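Local coordinates for Mec-8 protein (Caenorhabditis elegans, PDB 6DG0) that binds a short single-stranded nucleic acid through its C-terminal RNA recognition motif and probably acts in the nucleus as an RNA-binding splicing factor, at residues V8-A13 / G73-Y78; S28-L33 / V46-L51. The protein carries 2 engineered substitutions. One frame throughout, in Å; residues are numbered along the deposited sequence.

Contact 1 (V8-A13 / G73-Y78); sequences VANLSA and GLRIEY. With nucleotides of chain D.
Val8-Leu11 and Arg75-Tyr78 run antiparallel with their axes 4.7 Å apart, and Ala9 and Arg75 form a hydrogen-bonded pair: Ala9 N gives a straight bond to Arg75 O (2.7 Å), and Arg75 N returns one to Ala9 O. On the face turned to the helices, Val8 and Ile76 lie side by side, CG2 of the valine against CG1 of the isoleucine. These branched aliphatic chains suit a buried face, where Phe24 of helix 17-24 and Met58 of helix 51-61 continue the packing. Beyond the end of the pair Leu74 CD2 meets Leu11 CD2 (3.7 Å), with Phe64 against Leu74 and Leu20 against Leu11.

The other face receives chain D. Arg75 bends at its third torsion (chi3 -53°), which turns the guanidinium across Asn10 and against the edge of DG2 of chain D. Arg75 NE donates to O6 of DG2 of chain D (3.0 Å) and Arg75 NH2 to its N7 (2.9 Å), a fork that fits the two acceptors on this edge of a guanine. The adenine of DA1 of chain D lies over one face of the guanidinium and Asn10 CB over the opposite one, offset toward the rim, so the flat group is held between them. Asn10 OD1 is taken by the backbone N atoms of Asn69 and Asp70. Ala9 suits its place because its small methyl lets the guanine come close, CB 3.5 Å from N7 of DG2 of chain D. Glu77, extended beyond CG, accepts N1 of DG2 of chain D at OE2 (2.7 Å) and N4 of DC3 of chain D at OE1 (2.8 Å); Tyr78 O takes the same cytosine amino group. Base-specific reading by the outer strand 75-78 beside the central strand 4-11 is characteristic of the beta-sheet surface of an RNA recognition motif.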
loop_
_atom_site.group_PDB
_atom_site.type_symbol
_atom_site.label_atom_id
_atom_site.label_comp_id
_atom_site.label_asym_id
_atom_site.label_seq_id
_atom_site.Cartn_x
_atom_site.Cartn_y
_atom_site.Cartn_z
ATOM N N VAL A 8 -4.279 0.618 0.945
ATOM C CA VAL A 8 -4.293 0.807 -0.506
ATOM C C VAL A 8 -5.471 0.102 -1.180
ATOM O O VAL A 8 -5.649 -1.105 -1.043
ATOM C CB VAL A 8 -2.982 0.306 -1.144
ATOM C CG1 VAL A 8 -2.977 0.582 -2.641
ATOM C CG2 VAL A 8 -1.782 0.962 -0.472
ATOM N N ALA A 9 -6.262 0.876 -1.917
ATOM C CA ALA A 9 -7.434 0.376 -2.634
ATOM C C ALA A 9 -7.249 0.550 -4.139
ATOM O O ALA A 9 -6.198 1.015 -4.583
ATOM C CB ALA A 9 -8.693 1.088 -2.164
ATOM N N ASN A 10 -8.247 0.133 -4.917
ATOM C CA ASN A 10 -8.191 0.206 -6.379
ATOM C C ASN A 10 -7.078 -0.669 -6.959
ATOM O O ASN A 10 -6.253 -0.222 -7.758
ATOM C CB ASN A 10 -8.048 1.673 -6.822
ATOM C CG ASN A 10 -8.236 1.860 -8.313
ATOM O OD1 ASN A 10 -8.725 0.971 -8.997
ATOM N ND2 ASN A 10 -7.921 3.048 -8.808
ATOM N N LEU A 11 -7.054 -1.919 -6.506
ATOM C CA LEU A 11 -6.080 -2.902 -6.966
ATOM C C LEU A 11 -6.715 -4.020 -7.795
ATOM O O LEU A 11 -7.766 -4.551 -7.435
ATOM C CB LEU A 11 -5.341 -3.516 -5.777
ATOM C CG LEU A 11 -4.173 -2.749 -5.158
ATOM C CD1 LEU A 11 -3.757 -3.408 -3.852
ATOM C CD2 LEU A 11 -3.006 -2.692 -6.131
ATOM N N SER A 12 -6.058 -4.391 -8.889
ATOM C CA SER A 12 -6.520 -5.493 -9.728
ATOM C C SER A 12 -6.303 -6.808 -8.984
ATOM O O SER A 12 -5.480 -6.881 -8.074
ATOM C CB SER A 12 -5.797 -5.501 -11.077
ATOM O OG SER A 12 -4.423 -5.802 -10.922
ATOM N N ALA A 13 -7.053 -7.841 -9.352
ATOM C CA ALA A 13 -6.952 -9.123 -8.662
ATOM C C ALA A 13 -5.789 -9.959 -9.190
ATOM O O ALA A 13 -5.482 -11.022 -8.646
ATOM C CB ALA A 13 -8.255 -9.894 -8.787
ATOM N N GLY A 73 -6.310 5.579 -10.589
ATOM C CA GLY A 73 -5.087 4.942 -10.140
ATOM C C GLY A 73 -5.266 4.497 -8.706
ATOM O O GLY A 73 -6.390 4.436 -8.218
ATOM N N LEU A 74 -4.165 4.219 -8.020
ATOM C CA LEU A 74 -4.231 3.699 -6.660
ATOM C C LEU A 74 -4.843 4.703 -5.686
ATOM O O LEU A 74 -4.521 5.889 -5.722
ATOM C CB LEU A 74 -2.834 3.309 -6.178
ATOM C CG LEU A 74 -2.172 2.102 -6.844
ATOM C CD1 LEU A 74 -0.847 1.789 -6.167
ATOM C CD2 LEU A 74 -3.095 0.888 -6.839
ATOM N N ARG A 75 -5.725 4.221 -4.815
ATOM C CA ARG A 75 -6.287 5.065 -3.766
ATOM C C ARG A 75 -5.713 4.654 -2.415
ATOM O O ARG A 75 -5.955 3.548 -1.929
ATOM C CB ARG A 75 -7.816 4.991 -3.747
ATOM C CG ARG A 75 -8.480 5.564 -4.988
ATOM C CD ARG A 75 -10.002 5.524 -4.899
ATOM N NE ARG A 75 -10.523 4.195 -4.591
ATOM C CZ ARG A 75 -10.870 3.297 -5.508
ATOM N NH1 ARG A 75 -10.761 3.585 -6.798
ATOM N NH2 ARG A 75 -11.344 2.116 -5.136
ATOM N N ILE A 76 -4.949 5.561 -1.813
ATOM C CA ILE A 76 -4.242 5.267 -0.574
ATOM C C ILE A 76 -4.713 6.120 0.599
ATOM O O ILE A 76 -4.867 7.336 0.477
ATOM C CB ILE A 76 -2.723 5.468 -0.748
ATOM C CG1 ILE A 76 -2.227 4.751 -2.006
ATOM C CG2 ILE A 76 -1.970 4.987 0.486
ATOM C CD1 ILE A 76 -0.735 4.888 -2.240
ATOM N N GLU A 77 -4.937 5.469 1.737
ATOM C CA GLU A 77 -5.286 6.153 2.977
ATOM C C GLU A 77 -4.381 5.675 4.103
ATOM O O GLU A 77 -3.693 4.664 3.966
ATOM C CB GLU A 77 -6.745 5.901 3.355
ATOM C CG GLU A 77 -7.756 6.225 2.278
ATOM C CD GLU A 77 -9.160 5.811 2.671
ATOM O OE1 GLU A 77 -9.337 5.297 3.798
ATOM O OE2 GLU A 77 -10.086 5.995 1.853
ATOM N N TYR A 78 -4.381 6.403 5.215
ATOM C CA TYR A 78 -3.801 5.879 6.442
ATOM C C TYR A 78 -4.658 4.709 6.909
ATOM O O TYR A 78 -5.888 4.803 6.912
ATOM C CB TYR A 78 -3.731 6.944 7.541
ATOM C CG TYR A 78 -2.745 8.067 7.301
ATOM C CD1 TYR A 78 -1.374 7.835 7.305
ATOM C CD2 TYR A 78 -3.186 9.372 7.119
ATOM C CE1 TYR A 78 -0.474 8.866 7.100
ATOM C CE2 TYR A 78 -2.296 10.408 6.919
ATOM C CZ TYR A 78 -0.941 10.151 6.909
ATOM O OH TYR A 78 -0.053 11.181 6.708
ATOM P P DG D 2 -16.473 3.206 3.412
ATOM O OP1 DG D 2 -17.655 2.731 4.164
ATOM O OP2 DG D 2 -15.480 4.085 4.072
ATOM O "O5'" DG D 2 -15.731 1.911 2.847
ATOM C "C5'" DG D 2 -16.506 0.815 2.376
ATOM C "C4'" DG D 2 -15.627 -0.199 1.682
ATOM O "O4'" DG D 2 -15.221 0.328 0.414
ATOM C "C3'" DG D 2 -14.327 -0.506 2.398
ATOM O "O3'" DG D 2 -14.532 -1.547 3.355
ATOM C "C2'" DG D 2 -13.402 -0.954 1.256
ATOM C "C1'" DG D 2 -14.034 -0.311 0.008
ATOM N N9 DG D 2 -13.186 0.680 -0.657
ATOM C C8 DG D 2 -12.873 0.727 -1.993
ATOM N N7 DG D 2 -12.106 1.730 -2.314
ATOM C C5 DG D 2 -11.900 2.400 -1.117
ATOM C C6 DG D 2 -11.146 3.567 -0.844
ATOM O O6 DG D 2 -10.493 4.261 -1.636
ATOM N N1 DG D 2 -11.199 3.911 0.503
ATOM C C2 DG D 2 -11.890 3.216 1.466
ATOM N N2 DG D 2 -11.822 3.701 2.714
ATOM N N3 DG D 2 -12.601 2.121 1.225
ATOM C C4 DG D 2 -12.561 1.771 -0.084
ATOM O "O5'" DA D 1 -15.511 7.453 0.613
ATOM C "C5'" DA D 1 -16.779 7.099 0.069
ATOM C "C4'" DA D 1 -17.164 5.670 0.433
ATOM O "O4'" DA D 1 -17.080 4.836 -0.740
ATOM C "C3'" DA D 1 -16.286 4.984 1.461
ATOM O "O3'" DA D 1 -17.039 3.952 2.106
ATOM C "C2'" DA D 1 -15.153 4.422 0.590
ATOM C "C1'" DA D 1 -15.858 4.123 -0.742
ATOM N N9 DA D 1 -15.115 4.589 -1.913
ATOM C C8 DA D 1 -14.509 5.806 -2.066
ATOM N N7 DA D 1 -13.942 5.972 -3.235
ATOM C C5 DA D 1 -14.209 4.792 -3.906
ATOM C C6 DA D 1 -13.880 4.344 -5.199
ATOM N N6 DA D 1 -13.181 5.075 -6.073
ATOM N N1 DA D 1 -14.294 3.112 -5.560
ATOM C C2 DA D 1 -14.996 2.386 -4.682
ATOM N N3 DA D 1 -15.369 2.701 -3.441
ATOM C C4 DA D 1 -14.940 3.930 -3.110
ATOM P P DC D 3 -13.816 -1.473 4.794
ATOM O OP1 DC D 3 -14.231 -2.665 5.564
ATOM O OP2 DC D 3 -14.061 -0.120 5.341
ATOM O "O5'" DC D 3 -12.255 -1.585 4.462
ATOM C "C5'" DC D 3 -11.706 -2.821 4.002
ATOM C "C4'" DC D 3 -10.578 -3.293 4.908
ATOM O "O4'" DC D 3 -9.517 -2.301 4.914
ATOM C "C3'" DC D 3 -10.951 -3.506 6.372
ATOM O "O3'" DC D 3 -10.175 -4.565 6.915
ATOM C "C2'" DC D 3 -10.586 -2.170 7.007
ATOM C "C1'" DC D 3 -9.342 -1.785 6.219
ATOM N N1 DC D 3 -9.140 -0.315 6.117
ATOM C C2 DC D 3 -8.224 0.317 6.963
ATOM O O2 DC D 3 -7.597 -0.362 7.785
ATOM N N3 DC D 3 -8.050 1.657 6.859
ATOM C C4 DC D 3 -8.748 2.354 5.960
ATOM N N4 DC D 3 -8.541 3.673 5.896
ATOM C C5 DC D 3 -9.688 1.729 5.090
ATOM C C6 DC D 3 -9.852 0.406 5.202
#

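Contact 2 (S28-L33 / V46-L51)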
loop_
_atom_site.group_PDB
_atom_site.type_symbol
_atom_site.label_atom_id
_atom_site.label_comp_id
_atom_site.label_asym_id
_atom_site.label_seq_id
_atom_site.Cartn_x
_atom_site.Cartn_y
_atom_site.Cartn_z
ATOM N N SER A 28 11.677 5.506 0.736
ATOM C CA SER A 28 12.427 5.330 1.974
ATOM C C SER A 28 11.557 4.868 3.142
ATOM O O SER A 28 10.462 5.385 3.361
ATOM C CB SER A 28 13.136 6.634 2.346
ATOM O OG SER A 28 13.882 6.483 3.538
ATOM N N GLY A 29 12.059 3.886 3.884
ATOM C CA GLY A 29 11.422 3.431 5.106
ATOM C C GLY A 29 10.478 2.252 4.959
ATOM O O GLY A 29 9.814 1.869 5.922
ATOM N N PHE A 30 10.422 1.670 3.764
ATOM C CA PHE A 30 9.557 0.518 3.504
ATOM C C PHE A 30 9.948 -0.693 4.343
ATOM O O PHE A 30 11.068 -1.191 4.237
ATOM C CB PHE A 30 9.584 0.139 2.021
ATOM C CG PHE A 30 8.840 -1.131 1.709
ATOM C CD1 PHE A 30 7.463 -1.126 1.566
ATOM C CD2 PHE A 30 9.518 -2.331 1.561
ATOM C CE1 PHE A 30 6.775 -2.293 1.281
ATOM C CE2 PHE A 30 8.837 -3.500 1.277
ATOM C CZ PHE A 30 7.464 -3.481 1.137
ATOM N N THR A 31 9.031 -1.160 5.185
ATOM C CA THR A 31 9.309 -2.333 6.004
ATOM C C THR A 31 8.684 -3.614 5.457
ATOM O O THR A 31 9.391 -4.583 5.186
ATOM C CB THR A 31 8.816 -2.127 7.449
ATOM O OG1 THR A 31 9.268 -0.856 7.935
ATOM C CG2 THR A 31 9.341 -3.231 8.350
ATOM N N ARG A 32 7.366 -3.613 5.280
ATOM C CA ARG A 32 6.657 -4.824 4.870
ATOM C C ARG A 32 5.284 -4.549 4.257
ATOM O O ARG A 32 4.669 -3.513 4.510
ATOM C CB ARG A 32 6.516 -5.784 6.052
ATOM C CG ARG A 32 5.935 -5.162 7.298
ATOM C CD ARG A 32 6.381 -5.932 8.527
ATOM N NE ARG A 32 5.864 -5.355 9.762
ATOM C CZ ARG A 32 4.885 -5.893 10.481
ATOM N NH1 ARG A 32 4.476 -5.301 11.594
ATOM N NH2 ARG A 32 4.317 -7.024 10.084
ATOM N N LEU A 33 4.817 -5.496 3.450
ATOM C CA LEU A 33 3.550 -5.379 2.733
ATOM C C LEU A 33 2.687 -6.636 2.889
ATOM O O LEU A 33 3.204 -7.751 2.929
ATOM C CB LEU A 33 3.824 -5.093 1.249
ATOM C CG LEU A 33 2.703 -5.141 0.208
ATOM C CD1 LEU A 33 2.999 -4.137 -0.889
ATOM C CD2 LEU A 33 2.542 -6.533 -0.389
ATOM N N VAL A 46 0.486 -1.529 3.593
ATOM C CA VAL A 46 1.921 -1.306 3.438
ATOM C C VAL A 46 2.496 -0.538 4.623
ATOM O O VAL A 46 2.047 0.563 4.939
ATOM C CB VAL A 46 2.232 -0.537 2.140
ATOM C CG1 VAL A 46 3.732 -0.504 1.894
ATOM C CG2 VAL A 46 1.515 -1.179 0.968
ATOM N N GLU A 47 3.497 -1.126 5.272
ATOM C CA GLU A 47 4.084 -0.536 6.470
ATOM C C GLU A 47 5.396 0.199 6.200
ATOM O O GLU A 47 6.248 -0.283 5.454
ATOM C CB GLU A 47 4.316 -1.614 7.526
ATOM C CG GLU A 47 4.725 -1.058 8.872
ATOM C CD GLU A 47 5.052 -2.144 9.875
ATOM O OE1 GLU A 47 5.965 -2.949 9.600
ATOM O OE2 GLU A 47 4.394 -2.192 10.936
ATOM N N TYR A 48 5.547 1.369 6.813
ATOM C CA TYR A 48 6.802 2.115 6.761
ATOM C C TYR A 48 7.394 2.324 8.158
ATOM O O TYR A 48 6.690 2.206 9.159
ATOM C CB TYR A 48 6.592 3.452 6.054
ATOM C CG TYR A 48 6.492 3.313 4.552
ATOM C CD1 TYR A 48 5.276 3.033 3.938
ATOM C CD2 TYR A 48 7.615 3.456 3.748
ATOM C CE1 TYR A 48 5.187 2.899 2.561
ATOM C CE2 TYR A 48 7.537 3.325 2.377
ATOM C CZ TYR A 48 6.321 3.048 1.788
ATOM O OH TYR A 48 6.242 2.918 0.421
ATOM N N SER A 49 8.685 2.644 8.216
ATOM C CA SER A 49 9.415 2.693 9.484
ATOM C C SER A 49 8.888 3.751 10.453
ATOM O O SER A 49 8.973 3.583 11.668
ATOM C CB SER A 49 10.904 2.935 9.221
ATOM O OG SER A 49 11.117 4.176 8.572
ATOM N N ASP A 50 8.335 4.833 9.916
ATOM C CA ASP A 50 7.720 5.865 10.745
ATOM C C ASP A 50 6.638 6.605 9.959
ATOM O O ASP A 50 6.478 6.388 8.757
ATOM C CB ASP A 50 8.780 6.840 11.285
ATOM C CG ASP A 50 9.520 7.594 10.187
ATOM O OD1 ASP A 50 8.870 8.214 9.317
ATOM O OD2 ASP A 50 10.769 7.570 10.198
ATOM N N LEU A 51 5.892 7.464 10.649
ATOM C CA LEU A 51 4.802 8.216 10.032
ATOM C C LEU A 51 5.250 9.086 8.861
ATOM O O LEU A 51 4.600 9.108 7.817
ATOM C CB LEU A 51 4.109 9.095 11.074
ATOM C CG LEU A 51 2.933 9.911 10.532
ATOM C CD1 LEU A 51 1.874 8.997 9.940
ATOM C CD2 LEU A 51 2.343 10.798 11.618
#
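Phe30 and Val46 meet at the tightly packed side of this antiparallel pair, where Val46 CG1 lies in the plane of the phenylalanine ring, 3.6 Å from Phe30 CE1 at its edge. Phe30 CG stands anti to the backbone N (chi1 173°), which carries the ring along toward Val46, while Phe30 CB rests on Tyr48 CE2. Leu33 CD1 closes on Val46 CG2, and Phe24 of helix 17-24 covers this apolar face; Tyr48 OH bonds to Phe24 O. Thr31 and Arg32 both face Glu47 in a classic beta bulge within the hairpin of strands 30-37 and 42-48: Thr31 N donates to Glu47 O (2.9 Å) and Glu47 N to Arg32 O (2.8 Å). The opposite face is polar but still covered at Glu47. Arg32 NE makes a salt bridge with Glu47 OE1, its modelled 2.4 Å doubtfully short, and Arg32 NH1 also bonds to Ala84 O. Cut back to an alanine, this position would probably leave the Glu47 carboxylate without its charged mate and Ala84 O without this donor. Looser and solvent-exposed are Thr31 and the Ser28/Ser49 end, where Gly29 (phi 94°) suits a backbone that would jam a CB against the preceding carbonyl O, and against Ser49 OG too.

Overall arrangement
Contacts 1 and 2 belong to one four-stranded antiparallel sheet, in the order 30-37, 42-48, 4-11, 75-78, with their centres about 16 Å apart, one to either side of the domain centre. Contact 1 joins a central strand to one outermost strand, and contact 2 joins the other central strand to the other outermost one. The chain passes through both halves of contact 2 between the two halves of contact 1. They touch where Val8 CG2 packs on Val46 CG2 and Tyr78 CE1 on Leu51 CD1, and both use Phe24 of helix 17-24. This compact arrangement gives a helix-covered core and a base-reading surface at contact 1, while contact 2 approaches the nucleic acid no closer than about 6 Å between nearest atoms.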